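Local coordinates for autolysin E (Staphylococcus aureus, PDB 4PIA), which probably hydrolyses the glycan strands of cell-wall peptidoglycan as an endo-beta-N-acetylglucosaminidase related to the lysozymes, at residues D51-Y56 with I222-Y227. Sequence-based numbering, arbitrary orientation. Where two conformers were deposited one is given.
Sequences DNDMKY and IRQTYY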
loop_
_atom_site.group_PDB
_atom_site.type_symbol
_atom_site.label_atom_id
_atom_site.label_comp_id
_atom_site.label_asym_id
_atom_site.label_seq_id
_atom_site.Cartn_x
_atom_site.Cartn_y
_atom_site.Cartn_z
ATOM N N ASP A 51 -9.068 9.750 10.066
ATOM C CA ASP A 51 -9.838 8.851 9.183
ATOM C C ASP A 51 -10.338 7.640 9.961
ATOM O O ASP A 51 -10.171 6.527 9.456
ATOM C CB ASP A 51 -9.007 8.359 7.926
ATOM C CG ASP A 51 -8.561 9.513 6.984
ATOM O OD1 ASP A 51 -9.437 10.363 6.666
ATOM O OD2 ASP A 51 -7.365 9.584 6.518
ATOM N N ASN A 52 -10.981 7.854 11.134
ATOM C CA ASN A 52 -11.592 6.773 11.959
ATOM C C ASN A 52 -10.569 5.648 12.246
ATOM O O ASN A 52 -10.910 4.428 12.387
ATOM C CB ASN A 52 -12.848 6.202 11.291
ATOM C CG ASN A 52 -14.001 7.181 11.324
ATOM O OD1 ASN A 52 -14.826 7.190 12.263
ATOM N ND2 ASN A 52 -14.042 8.038 10.335
ATOM N N ASP A 53 -9.299 6.085 12.330
ATOM C CA ASP A 53 -8.230 5.164 12.685
ATOM C C ASP A 53 -8.050 4.084 11.640
ATOM O O ASP A 53 -7.507 3.006 11.971
ATOM C CB ASP A 53 -8.432 4.496 14.050
ATOM C CG ASP A 53 -8.418 5.456 15.248
ATOM O OD1 ASP A 53 -7.506 6.281 15.441
ATOM O OD2 ASP A 53 -9.331 5.274 16.075
ATOM N N MET A 54 -8.438 4.303 10.389
ATOM C CA MET A 54 -8.234 3.315 9.342
ATOM C C MET A 54 -6.738 3.031 9.158
ATOM O O MET A 54 -6.400 1.907 8.779
ATOM C CB MET A 54 -8.751 3.711 7.922
ATOM C CG MET A 54 -10.199 3.719 7.531
ATOM S SD MET A 54 -10.788 1.997 7.368
ATOM C CE MET A 54 -11.408 2.169 8.953
ATOM N N LYS A 55 -5.834 3.983 9.406
ATOM C CA LYS A 55 -4.368 3.756 9.326
ATOM C C LYS A 55 -3.891 2.737 10.327
ATOM O O LYS A 55 -2.804 2.170 10.179
ATOM C CB LYS A 55 -3.614 5.062 9.628
ATOM C CG LYS A 55 -3.801 6.162 8.596
ATOM C CD LYS A 55 -2.737 7.256 8.728
ATOM C CE LYS A 55 -2.743 8.021 10.058
ATOM N NZ LYS A 55 -1.799 9.178 9.894
ATOM N N TYR A 56 -4.674 2.552 11.407
ATOM C CA TYR A 56 -4.289 1.683 12.503
ATOM C C TYR A 56 -5.074 0.407 12.571
ATOM O O TYR A 56 -4.965 -0.363 13.532
ATOM C CB TYR A 56 -4.425 2.495 13.825
ATOM C CG TYR A 56 -3.702 3.799 13.812
ATOM C CD1 TYR A 56 -2.334 3.850 13.790
ATOM C CD2 TYR A 56 -4.376 5.001 13.757
ATOM C CE1 TYR A 56 -1.658 5.018 13.707
ATOM C CE2 TYR A 56 -3.708 6.199 13.717
ATOM C CZ TYR A 56 -2.348 6.210 13.703
ATOM O OH TYR A 56 -1.712 7.449 13.633
ATOM N N ILE A 222 -8.098 -2.190 15.944
ATOM C CA ILE A 222 -7.349 -0.955 15.873
ATOM C C ILE A 222 -6.252 -1.025 16.931
ATOM O O ILE A 222 -6.502 -1.331 18.104
ATOM C CB ILE A 222 -8.225 0.237 16.244
ATOM C CG1 ILE A 222 -9.483 0.264 15.379
ATOM C CG2 ILE A 222 -7.432 1.540 16.265
ATOM C CD1 ILE A 222 -9.179 0.429 13.960
ATOM N N ARG A 223 -5.044 -0.759 16.514
ATOM C CA ARG A 223 -3.871 -0.778 17.438
ATOM C C ARG A 223 -3.302 0.620 17.517
ATOM O O ARG A 223 -2.965 1.226 16.501
ATOM C CB ARG A 223 -2.820 -1.738 16.904
ATOM C CG ARG A 223 -1.514 -1.666 17.700
ATOM C CD ARG A 223 -0.524 -2.709 17.284
ATOM N NE ARG A 223 0.714 -2.514 18.033
ATOM C CZ ARG A 223 1.731 -3.330 18.043
ATOM N NH1 ARG A 223 1.751 -4.412 17.290
ATOM N NH2 ARG A 223 2.804 -2.995 18.771
ATOM N N GLN A 224 -3.107 1.160 18.735
ATOM C CA GLN A 224 -2.504 2.482 18.779
ATOM C C GLN A 224 -1.203 2.528 19.601
ATOM O O GLN A 224 -0.594 3.555 19.589
ATOM C CB GLN A 224 -3.484 3.621 19.162
ATOM C CG GLN A 224 -4.456 3.903 18.009
ATOM C CD GLN A 224 -5.251 5.176 18.152
ATOM O OE1 GLN A 224 -4.702 6.220 18.495
ATOM N NE2 GLN A 224 -6.563 5.100 17.858
ATOM N N THR A 225 -0.702 1.399 20.106
ATOM C CA THR A 225 0.573 1.424 20.871
ATOM C C THR A 225 1.677 0.737 20.056
ATOM O O THR A 225 1.625 -0.452 19.729
ATOM C CB THR A 225 0.444 0.764 22.236
ATOM O OG1 THR A 225 -0.486 1.548 22.996
ATOM C CG2 THR A 225 1.761 0.783 22.994
ATOM N N TYR A 226 2.679 1.546 19.716
ATOM C CA TYR A 226 3.853 1.082 18.903
ATOM C C TYR A 226 5.197 1.341 19.502
ATOM O O TYR A 226 6.164 0.724 19.012
ATOM C CB TYR A 226 3.774 1.740 17.510
ATOM C CG TYR A 226 2.503 1.414 16.779
ATOM C CD1 TYR A 226 2.343 0.250 16.051
ATOM C CD2 TYR A 226 1.425 2.276 16.856
ATOM C CE1 TYR A 226 1.139 -0.019 15.409
ATOM C CE2 TYR A 226 0.216 1.969 16.232
ATOM C CZ TYR A 226 0.132 0.823 15.517
ATOM O OH TYR A 226 -1.078 0.520 14.889
ATOM N N TYR A 227 5.302 2.236 20.493
ATOM C CA TYR A 227 6.578 2.742 20.985
ATOM C C TYR A 227 6.633 2.586 22.496
ATOM O O TYR A 227 5.609 2.514 23.147
ATOM C CB TYR A 227 6.766 4.198 20.593
ATOM C CG TYR A 227 6.731 4.417 19.085
ATOM C CD1 TYR A 227 7.786 4.048 18.278
ATOM C CD2 TYR A 227 5.627 4.975 18.482
ATOM C CE1 TYR A 227 7.746 4.207 16.890
ATOM C CE2 TYR A 227 5.598 5.198 17.111
ATOM C CZ TYR A 227 6.654 4.818 16.317
ATOM O OH TYR A 227 6.680 4.967 14.930
#
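The carbonyl oxygen of Y56 accepts the one hydrogen bond that crosses between the segments, from R223 N. R223 N lies 3.0 Å from Y56 O, and the bond is nearly straight, 167° at the hydrogen. I222 CA adds a CH...O contact to Y56 O at 3.4 Å, and N178 ND2 gives a weak further bond. Beside this, I222 packs with its two branches. CG2, anti to the backbone N, rests against both D53 CB (3.8 Å) and Y56 CB; CD1 reaches the D53 carbonyl oxygen.

The Y56 ring is sandwiched. Q224 CG lies over one face and K55 CB over the other. Y226 brings its hydroxyl to the ring edge, with OH 3.7 Å from Y56 CD1. That hydroxyl donates to R223 O over 2.6 Å, from above the carbonyl plane, and also bonds N178, two bonds that would help hold it in place. D53 OD1 lies 2.9 Å from Q224 NE2, but the angle is poor for a hydrogen bond; carboxylate and amide planes are 59° apart. The R223 side chain is extended and runs forward beside its own segment, where NE and NH2 both donate to T225 O.

The irregular C-terminal tail beyond helix 200-215 thus packs on the loop between helices 38-45 and 67-74. There a type I' turn, D51 to M54, leads straight into a short 3-10 segment at 54-56.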